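Local atomic coordinates of glutathione S-transferase (PDB entry 4IKH), a protein that binds glutathione and, as a member of the glutathione S-transferase superfamily, probably catalyses transfer reactions that use this tripeptide. Residues I23-L28 with L45-H50; S66-N71 with A88-G93; V36-E41 with P224-G229. All coordinates share one frame; numbering follows the deposited sequence.

Contact 1 (I23-L28 with L45-H50); sequences IQLYSL and LPYEAH
I23 to Y26 pair in parallel with Y47 to H50, the two strand axes 4.6 Å apart and turned 23° from one another. Four backbone hydrogen bonds alternate along the seam: E48 N to I23 O, L25 N to E48 O, H50 N to L25 O at 2.6 Å, and the longer S27 N to H50 O at 3.1 Å. On the face of Q24 and Y26 the side-chain amide of Q24 bridges two residues of the neighbouring strand. Its OE1 accepts NE2 of H50 at 2.7 Å, a bond lying near the imidazole plane, while its NE2 gives a hydrogen in the amide plane to E48 OE1 at 3.0 Å, meeting that oxygen from above the carboxylate. A bend at chi2 (-70°) swings the amide over toward both partners. E48 is further held by the backbone N of F19 and Q18. The rings of Y26 and H50 are nearly parallel but slid apart, with little overlap. On the other face, packed on helix 31-43, L25 CD2 lies 3.9 Å from Y47 CE2; I23 CD1 touches L45 CD1, which precedes the strand. The pair forms the strands of a right-handed beta-alpha-beta unit, the opening element of the thioredoxin-like domain of glutathione transferases.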
loop_
_atom_site.group_PDB
_atom_site.type_symbol
_atom_site.label_atom_id
_atom_site.label_comp_id
_atom_site.label_asym_id
_atom_site.label_seq_id
_atom_site.Cartn_x
_atom_site.Cartn_y
_atom_site.Cartn_z
ATOM N N ILE A 23 -17.645 10.889 -13.166
ATOM C CA ILE A 23 -16.521 10.825 -12.246
ATOM C C ILE A 23 -15.477 11.892 -12.584
ATOM O O ILE A 23 -15.024 11.985 -13.733
ATOM C CB ILE A 23 -15.878 9.425 -12.312
ATOM C CG1 ILE A 23 -16.857 8.375 -11.779
ATOM C CG2 ILE A 23 -14.557 9.390 -11.552
ATOM C CD1 ILE A 23 -16.401 6.941 -11.996
ATOM N N GLN A 24 -15.110 12.700 -11.592
ATOM C CA GLN A 24 -14.071 13.714 -11.768
ATOM C C GLN A 24 -12.699 13.150 -11.415
ATOM O O GLN A 24 -12.520 12.542 -10.355
ATOM C CB GLN A 24 -14.358 14.937 -10.893
ATOM C CG GLN A 24 -15.691 15.589 -11.172
ATOM C CD GLN A 24 -15.721 16.277 -12.523
ATOM O OE1 GLN A 24 -14.964 17.221 -12.767
ATOM N NE2 GLN A 24 -16.597 15.805 -13.413
ATOM N N LEU A 25 -11.730 13.359 -12.299
ATOM C CA LEU A 25 -10.387 12.838 -12.083
ATOM C C LEU A 25 -9.382 13.967 -11.944
ATOM O O LEU A 25 -9.178 14.755 -12.872
ATOM C CB LEU A 25 -9.970 11.899 -13.221
ATOM C CG LEU A 25 -8.533 11.369 -13.204
ATOM C CD1 LEU A 25 -8.250 10.599 -11.924
ATOM C CD2 LEU A 25 -8.262 10.497 -14.417
ATOM N N TYR A 26 -8.765 14.044 -10.772
ATOM C CA TYR A 26 -7.710 15.011 -10.521
ATOM C C TYR A 26 -6.389 14.257 -10.519
ATOM O O TYR A 26 -6.088 13.492 -9.593
ATOM C CB TYR A 26 -7.966 15.734 -9.202
ATOM C CG TYR A 26 -9.409 16.169 -9.068
ATOM C CD1 TYR A 26 -9.880 17.288 -9.743
ATOM C CD2 TYR A 26 -10.307 15.449 -8.286
ATOM C CE1 TYR A 26 -11.199 17.684 -9.639
ATOM C CE2 TYR A 26 -11.632 15.840 -8.173
ATOM C CZ TYR A 26 -12.069 16.958 -8.849
ATOM O OH TYR A 26 -13.381 17.355 -8.743
ATOM N N SER A 27 -5.612 14.448 -11.579
ATOM C CA SER A 27 -4.449 13.601 -11.795
ATOM C C SER A 27 -3.420 14.240 -12.720
ATOM O O SER A 27 -3.487 15.434 -13.024
ATOM C CB SER A 27 -4.898 12.250 -12.366
ATOM O OG SER A 27 -3.880 11.271 -12.263
ATOM N N LEU A 28 -2.480 13.417 -13.175
ATOM C CA LEU A 28 -1.329 13.865 -13.941
ATOM C C LEU A 28 -0.655 12.598 -14.454
ATOM O O LEU A 28 -0.594 11.598 -13.738
ATOM C CB LEU A 28 -0.384 14.643 -13.025
ATOM C CG LEU A 28 0.729 15.495 -13.633
ATOM C CD1 LEU A 28 0.149 16.565 -14.534
ATOM C CD2 LEU A 28 1.549 16.121 -12.522
ATOM N N LEU A 45 -16.185 3.346 -17.924
ATOM C CA LEU A 45 -16.957 4.300 -17.134
ATOM C C LEU A 45 -16.683 5.715 -17.622
ATOM O O LEU A 45 -15.533 6.085 -17.842
ATOM C CB LEU A 45 -16.615 4.185 -15.649
ATOM C CG LEU A 45 -17.485 3.231 -14.834
ATOM C CD1 LEU A 45 -16.944 3.093 -13.422
ATOM C CD2 LEU A 45 -18.913 3.737 -14.808
ATOM N N PRO A 46 -17.747 6.510 -17.807
ATOM C CA PRO A 46 -17.554 7.896 -18.243
ATOM C C PRO A 46 -16.912 8.716 -17.130
ATOM O O PRO A 46 -17.268 8.550 -15.955
ATOM C CB PRO A 46 -18.982 8.378 -18.512
ATOM C CG PRO A 46 -19.841 7.514 -17.650
ATOM C CD PRO A 46 -19.170 6.174 -17.624
ATOM N N TYR A 47 -15.965 9.574 -17.496
ATOM C CA TYR A 47 -15.280 10.405 -16.519
ATOM C C TYR A 47 -14.738 11.677 -17.158
ATOM O O TYR A 47 -14.624 11.770 -18.382
ATOM C CB TYR A 47 -14.136 9.628 -15.853
ATOM C CG TYR A 47 -12.928 9.410 -16.743
ATOM C CD1 TYR A 47 -12.898 8.366 -17.659
ATOM C CD2 TYR A 47 -11.816 10.252 -16.664
ATOM C CE1 TYR A 47 -11.803 8.160 -18.472
ATOM C CE2 TYR A 47 -10.712 10.055 -17.478
ATOM C CZ TYR A 47 -10.714 9.003 -18.378
ATOM O OH TYR A 47 -9.629 8.778 -19.195
ATOM N N GLU A 48 -14.396 12.649 -16.314
ATOM C CA GLU A 48 -13.797 13.902 -16.759
ATOM C C GLU A 48 -12.443 14.089 -16.089
ATOM O O GLU A 48 -12.313 13.907 -14.881
ATOM C CB GLU A 48 -14.710 15.080 -16.416
ATOM C CG GLU A 48 -14.061 16.440 -16.603
ATOM C CD GLU A 48 -15.036 17.582 -16.408
ATOM O OE1 GLU A 48 -16.179 17.326 -15.963
ATOM O OE2 GLU A 48 -14.656 18.733 -16.709
ATOM N N ALA A 49 -11.436 14.463 -16.870
ATOM C CA ALA A 49 -10.080 14.555 -16.339
ATOM C C ALA A 49 -9.591 15.989 -16.178
ATOM O O ALA A 49 -9.749 16.820 -17.072
ATOM C CB ALA A 49 -9.115 13.758 -17.203
ATOM N N HIS A 50 -8.983 16.262 -15.030
ATOM C CA HIS A 50 -8.409 17.568 -14.760
ATOM C C HIS A 50 -6.936 17.430 -14.420
ATOM O O HIS A 50 -6.564 16.674 -13.519
ATOM C CB HIS A 50 -9.153 18.243 -13.612
ATOM C CG HIS A 50 -10.621 18.387 -13.855
ATOM N ND1 HIS A 50 -11.155 19.427 -14.588
ATOM C CD2 HIS A 50 -11.668 17.621 -13.470
ATOM C CE1 HIS A 50 -12.467 19.294 -14.640
ATOM N NE2 HIS A 50 -12.806 18.206 -13.970
#

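Contact 2 (S66-N71 with A88-G93); sequences SVSPNN and ALFESG. With GSH (glutathione), chain B.
Packing round F90 joins the loop 66-71 to strand 87-90. P69 reaches the ring with CD, 3.5 Å from F90 CE1, and N70 lays its CB 3.8 Å from F90 CE2. The hydroxyl S68 OG, hydrogen-bonded to K72 O, is a van der Waals neighbour of F90 CB at 3.6 Å. With CG set between the backbone N and the carbonyl carbon (chi1 70°), the phenyl group is directed into the bend of the loop. At the start of the strand V67 CG1 meets A88 CB at 4.1 Å. The loop keeps its shape through a type I turn from S68 to N71, closed by N71 N bonding to S68 O.

No direct hydrogen bond crosses between the two segments. One water does the joining instead, taking a hydrogen from N70 ND2 and giving one to E91 OE2 at 2.8 Å. The amide oxygen of N70, OD1, is bonded to R161 of the second subunit, so both ends of this amide are engaged. That subunit also covers F90, with W120 edge-to-face to the ring and Q119 bonded to F90 N.

Glutathione is gripped at its gamma-glutamyl end. Its amine N1 bonds to E91 OE1 at 2.7 Å, and its carboxylate receives S92 N on O12 at 2.8 Å and the S92 hydroxyl on O11, at a very short distance whose exact value is doubtful; K35 is a second partner of that hydroxyl. E91, bent at chi2 (-70°), thus serves the ligand with one carboxylate oxygen and the water with the other. It stands at the N-cap of helix 92-103, whose N-terminal end probably adds favourable electrostatics for the ligand carboxylate. This Glu-Ser pair between strand and helix is characteristic of the glutathione-binding G-site of the thioredoxin-like domain.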
loop_
_atom_site.group_PDB
_atom_site.type_symbol
_atom_site.label_atom_id
_atom_site.label_comp_id
_atom_site.label_asym_id
_atom_site.label_seq_id
_atom_site.Cartn_x
_atom_site.Cartn_y
_atom_site.Cartn_z
ATOM N N SER A 66 -8.897 19.304 -0.095
ATOM C CA SER A 66 -10.217 18.886 0.367
ATOM C C SER A 66 -10.598 17.484 -0.125
ATOM O O SER A 66 -11.429 16.809 0.492
ATOM C CB SER A 66 -11.288 19.913 -0.026
ATOM O OG SER A 66 -11.284 20.173 -1.422
ATOM N N VAL A 67 -9.997 17.047 -1.233
ATOM C CA VAL A 67 -10.247 15.697 -1.731
ATOM C C VAL A 67 -9.040 14.777 -1.512
ATOM O O VAL A 67 -9.178 13.551 -1.489
ATOM C CB VAL A 67 -10.688 15.686 -3.228
ATOM C CG1 VAL A 67 -11.933 16.539 -3.425
ATOM C CG2 VAL A 67 -9.562 16.161 -4.144
ATOM N N SER A 68 -7.860 15.372 -1.345
ATOM C CA SER A 68 -6.637 14.608 -1.082
ATOM C C SER A 68 -5.759 15.345 -0.087
ATOM O O SER A 68 -4.878 16.107 -0.482
ATOM C CB SER A 68 -5.847 14.329 -2.372
ATOM O OG SER A 68 -4.593 13.723 -2.080
ATOM N N PRO A 69 -5.992 15.107 1.218
ATOM C CA PRO A 69 -5.269 15.767 2.319
ATOM C C PRO A 69 -3.790 15.417 2.303
ATOM O O PRO A 69 -3.019 16.092 2.976
ATOM C CB PRO A 69 -5.905 15.177 3.582
ATOM C CG PRO A 69 -7.126 14.446 3.137
ATOM C CD PRO A 69 -6.996 14.139 1.693
ATOM N N ASN A 70 -3.395 14.386 1.548
ATOM C CA ASN A 70 -1.987 13.994 1.477
ATOM C C ASN A 70 -1.226 14.800 0.430
ATOM O O ASN A 70 -0.049 14.534 0.170
ATOM C CB ASN A 70 -1.869 12.498 1.146
ATOM C CG ASN A 70 -0.471 11.950 1.392
ATOM O OD1 ASN A 70 0.241 12.410 2.287
ATOM N ND2 ASN A 70 -0.073 10.958 0.595
ATOM N N ASN A 71 -1.906 15.776 -0.172
ATOM C CA ASN A 71 -1.340 16.597 -1.253
ATOM C C ASN A 71 -0.764 15.803 -2.426
ATOM O O ASN A 71 0.196 16.235 -3.061
ATOM C CB ASN A 71 -0.335 17.655 -0.745
ATOM C CG ASN A 71 0.987 17.056 -0.252
ATOM O OD1 ASN A 71 1.852 16.671 -1.045
ATOM N ND2 ASN A 71 1.151 16.994 1.069
ATOM N N ALA A 88 -15.509 11.436 -2.460
ATOM C CA ALA A 88 -14.132 11.783 -2.776
ATOM C C ALA A 88 -13.223 10.656 -2.291
ATOM O O ALA A 88 -13.478 10.059 -1.243
ATOM C CB ALA A 88 -13.748 13.101 -2.127
ATOM N N LEU A 89 -12.185 10.350 -3.068
ATOM C CA LEU A 89 -11.188 9.363 -2.670
ATOM C C LEU A 89 -9.793 9.768 -3.140
ATOM O O LEU A 89 -9.635 10.323 -4.229
ATOM C CB LEU A 89 -11.525 7.987 -3.250
ATOM C CG LEU A 89 -12.666 7.171 -2.654
ATOM C CD1 LEU A 89 -12.853 5.894 -3.467
ATOM C CD2 LEU A 89 -12.408 6.853 -1.192
ATOM N N PHE A 90 -8.787 9.507 -2.307
ATOM C CA PHE A 90 -7.407 9.566 -2.758
ATOM C C PHE A 90 -6.785 8.186 -2.549
ATOM O O PHE A 90 -7.458 7.278 -2.050
ATOM C CB PHE A 90 -6.602 10.716 -2.105
ATOM C CG PHE A 90 -6.292 10.530 -0.638
ATOM C CD1 PHE A 90 -7.246 10.814 0.332
ATOM C CD2 PHE A 90 -5.021 10.144 -0.223
ATOM C CE1 PHE A 90 -6.955 10.675 1.686
ATOM C CE2 PHE A 90 -4.724 10.001 1.125
ATOM C CZ PHE A 90 -5.696 10.267 2.086
ATOM N N GLU A 91 -5.519 8.045 -2.944
ATOM C CA GLU A 91 -4.812 6.754 -2.990
ATOM C C GLU A 91 -5.238 5.912 -4.197
ATOM O O GLU A 91 -6.399 5.503 -4.342
ATOM C CB GLU A 91 -4.908 5.970 -1.666
ATOM C CG GLU A 91 -4.203 6.654 -0.480
ATOM C CD GLU A 91 -2.688 6.641 -0.612
ATOM O OE1 GLU A 91 -2.126 5.703 -1.249
ATOM O OE2 GLU A 91 -2.050 7.570 -0.079
ATOM N N SER A 92 -4.283 5.680 -5.083
ATOM C CA SER A 92 -4.563 4.980 -6.322
ATOM C C SER A 92 -5.162 3.599 -6.057
ATOM O O SER A 92 -6.180 3.223 -6.662
ATOM C CB SER A 92 -3.292 4.880 -7.167
ATOM O OG SER A 92 -2.222 4.260 -6.465
ATOM N N GLY A 93 -4.558 2.861 -5.127
ATOM C CA GLY A 93 -5.002 1.506 -4.826
ATOM C C GLY A 93 -6.428 1.437 -4.325
ATOM O O GLY A 93 -7.167 0.509 -4.670
HETATM N N1 GSH B . 0.271 6.090 -2.355
HETATM C CA1 GSH B . -0.152 7.139 -3.214
HETATM C C1 GSH B . -1.053 6.607 -4.292
HETATM O O11 GSH B . -0.882 5.432 -4.726
HETATM O O12 GSH B . -1.989 7.322 -4.782
HETATM C CB1 GSH B . 1.038 7.769 -3.857
HETATM C CG1 GSH B . 0.552 8.938 -4.715
HETATM C CD1 GSH B . 1.718 9.754 -5.219
HETATM O OE1 GSH B . 2.850 9.502 -4.864
HETATM N N2 GSH B . 1.481 10.850 -6.153
HETATM C CA2 GSH B . 2.578 11.627 -6.632
HETATM C C2 GSH B . 2.272 13.057 -6.227
HETATM O O2 GSH B . 1.102 13.450 -6.268
HETATM C CB2 GSH B . 2.675 11.550 -8.126
HETATM S SG2 GSH B . 2.909 9.880 -8.703
HETATM N N3 GSH B . 3.311 13.970 -5.792
HETATM C CA3 GSH B . 2.958 15.328 -5.431
HETATM C C3 GSH B . 3.713 15.735 -4.211
HETATM O O31 GSH B . 4.199 14.859 -3.446
HETATM O O32 GSH B . 3.857 16.958 -3.954
HETATM O O HOH W 1 -2.052 9.992 -1.440
#

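Contact 3 (V36-E41 with P224-G229); sequences VSIMLE and PAVIRG
E41 and I38 on one helix straddle G229 on the other, and these three residues bury the most surface where helices 31-43 and 224-229 meet. The two axes come within 8.0 Å and run at 139° between their N-to-C directions. E41 and R228 form a salt bridge through a single oxygen, OE1, which receives NE at 2.5 Å, close to the guanidinium plane, and a weak second bond from NH2 at 3.0 Å. The carboxylate and guanidinium planes stand 69° apart, and NE meets OE1 from above the carboxylate. The arginine folds back over its own helix, with one guanidinium face above A225 CA. A bend at chi2 (-69°) brings the acid to it, while E41 CB packs against A225 CB at 3.9 Å. The other oxygen, OE2, is hydrogen-bonded to Y47. Replacing E41 with an alanine would probably leave R228 without this charged mate and the Y47 hydroxyl without its carboxylate partner, so that the guanidinium could turn more freely.

I38 extends its CG1 branch across the second helix, its CD1 3.6 Å from V226 CG1 and its CG1 3.9 Å from G229 CA. The bare backbone of G229 permits this approach, since a beta carbon there would collide with I38 CG1. Beside it the hydroxyl of S37 donates to G229 O at 2.8 Å, giving the final residue of helix 224-229 a side-chain partner. The arrangement is a packing interface between the N-terminal thioredoxin-like domain and the C-terminal helical part of the chain, a contact between the two domains of the glutathione transferase fold.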
loop_
_atom_site.group_PDB
_atom_site.type_symbol
_atom_site.label_atom_id
_atom_site.label_comp_id
_atom_site.label_asym_id
_atom_site.label_seq_id
_atom_site.Cartn_x
_atom_site.Cartn_y
_atom_site.Cartn_z
ATOM N N VAL A 36 -5.221 5.027 -12.556
ATOM C CA VAL A 36 -6.648 5.319 -12.476
ATOM C C VAL A 36 -7.270 5.669 -13.836
ATOM O O VAL A 36 -8.389 5.249 -14.132
ATOM C CB VAL A 36 -6.910 6.444 -11.449
ATOM C CG1 VAL A 36 -8.368 6.854 -11.452
ATOM C CG2 VAL A 36 -6.491 5.983 -10.053
ATOM N N SER A 37 -6.552 6.428 -14.662
ATOM C CA SER A 37 -7.047 6.754 -16.002
ATOM C C SER A 37 -7.085 5.510 -16.872
ATOM O O SER A 37 -8.014 5.325 -17.656
ATOM C CB SER A 37 -6.211 7.852 -16.666
ATOM O OG SER A 37 -4.829 7.567 -16.591
ATOM N N ILE A 38 -6.079 4.651 -16.730
ATOM C CA ILE A 38 -6.105 3.362 -17.414
ATOM C C ILE A 38 -7.293 2.537 -16.937
ATOM O O ILE A 38 -8.011 1.957 -17.748
ATOM C CB ILE A 38 -4.799 2.580 -17.209
ATOM C CG1 ILE A 38 -3.702 3.151 -18.105
ATOM C CG2 ILE A 38 -4.999 1.098 -17.485
ATOM C CD1 ILE A 38 -2.375 2.461 -17.948
HETATM N N MSE A 39 -7.512 2.511 -15.623
HETATM C CA MSE A 39 -8.633 1.778 -15.046
HETATM C C MSE A 39 -9.964 2.213 -15.653
HETATM O O MSE A 39 -10.779 1.380 -16.066
HETATM C CB MSE A 39 -8.677 1.982 -13.532
HETATM C CG MSE A 39 -9.805 1.236 -12.851
HETATM SE SE MSE A 39 -9.699 -0.677 -13.209
HETATM C CE MSE A 39 -11.207 -1.282 -12.135
ATOM N N LEU A 40 -10.176 3.527 -15.705
ATOM C CA LEU A 40 -11.432 4.082 -16.186
ATOM C C LEU A 40 -11.625 3.760 -17.672
ATOM O O LEU A 40 -12.733 3.436 -18.107
ATOM C CB LEU A 40 -11.482 5.592 -15.922
ATOM C CG LEU A 40 -11.616 6.005 -14.449
ATOM C CD1 LEU A 40 -11.215 7.466 -14.208
ATOM C CD2 LEU A 40 -13.035 5.762 -13.973
ATOM N N GLU A 41 -10.538 3.825 -18.440
ATOM C CA GLU A 41 -10.574 3.473 -19.860
ATOM C C GLU A 41 -10.888 1.988 -20.061
ATOM O O GLU A 41 -11.590 1.615 -21.008
ATOM C CB GLU A 41 -9.236 3.803 -20.533
ATOM C CG GLU A 41 -8.921 5.293 -20.678
ATOM C CD GLU A 41 -9.815 5.994 -21.686
ATOM O OE1 GLU A 41 -10.213 5.356 -22.689
ATOM O OE2 GLU A 41 -10.118 7.186 -21.472
ATOM N N PRO A 224 -5.006 -0.937 -26.129
ATOM C CA PRO A 224 -5.444 0.409 -26.525
ATOM C C PRO A 224 -5.892 1.283 -25.346
ATOM O O PRO A 224 -5.493 2.447 -25.279
ATOM C CB PRO A 224 -6.615 0.124 -27.472
ATOM C CG PRO A 224 -6.292 -1.204 -28.060
ATOM C CD PRO A 224 -5.636 -1.986 -26.952
ATOM N N ALA A 225 -6.698 0.733 -24.441
ATOM C CA ALA A 225 -7.133 1.457 -23.239
ATOM C C ALA A 225 -5.937 1.993 -22.460
ATOM O O ALA A 225 -5.905 3.161 -22.055
ATOM C CB ALA A 225 -7.981 0.551 -22.355
ATOM N N VAL A 226 -4.952 1.124 -22.259
ATOM C CA VAL A 226 -3.692 1.506 -21.635
ATOM C C VAL A 226 -3.009 2.639 -22.403
ATOM O O VAL A 226 -2.559 3.625 -21.812
ATOM C CB VAL A 226 -2.748 0.296 -21.528
ATOM C CG1 VAL A 226 -1.403 0.710 -20.956
ATOM C CG2 VAL A 226 -3.387 -0.788 -20.661
ATOM N N ILE A 227 -2.944 2.504 -23.724
ATOM C CA ILE A 227 -2.321 3.525 -24.564
ATOM C C ILE A 227 -2.958 4.906 -24.378
ATOM O O ILE A 227 -2.254 5.916 -24.264
ATOM C CB ILE A 227 -2.319 3.103 -26.053
ATOM C CG1 ILE A 227 -1.224 2.060 -26.286
ATOM C CG2 ILE A 227 -2.109 4.304 -26.954
ATOM C CD1 ILE A 227 -1.266 1.403 -27.648
ATOM N N ARG A 228 -4.287 4.943 -24.324
ATOM C CA ARG A 228 -5.006 6.184 -24.047
ATOM C C ARG A 228 -4.695 6.701 -22.642
ATOM O O ARG A 228 -4.308 7.857 -22.468
ATOM C CB ARG A 228 -6.513 5.969 -24.201
ATOM C CG ARG A 228 -6.909 5.356 -25.545
ATOM C CD ARG A 228 -8.399 5.501 -25.816
ATOM N NE ARG A 228 -9.215 4.716 -24.893
ATOM C CZ ARG A 228 -9.718 3.521 -25.182
ATOM N NH1 ARG A 228 -9.495 2.970 -26.372
ATOM N NH2 ARG A 228 -10.450 2.877 -24.284
ATOM N N GLY A 229 -4.855 5.832 -21.648
ATOM C CA GLY A 229 -4.704 6.217 -20.251
ATOM C C GLY A 229 -3.336 6.765 -19.874
ATOM O O GLY A 229 -3.218 7.569 -18.941
#

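From the N terminus, strand 23-27 leads into helix 31-43 and on to strand 47-51, where contact 1 closes the first loop. Contact 2 follows in series: the loop after helix 62-65 meets strand 87-90 once strand 75-78 has been laid between them in sequence. Contact 3 closes last, its own segments 183 residues apart, and crosses contact 1, because helix 31-43 lies between the two strands; the whole of contact 2 falls within its span. L25 of contact 1 packs on V36 and S37 of contact 3, and Y26 packs on V67 of contact 2. Together they join the sheet, the glutathione site and the C-terminal helix.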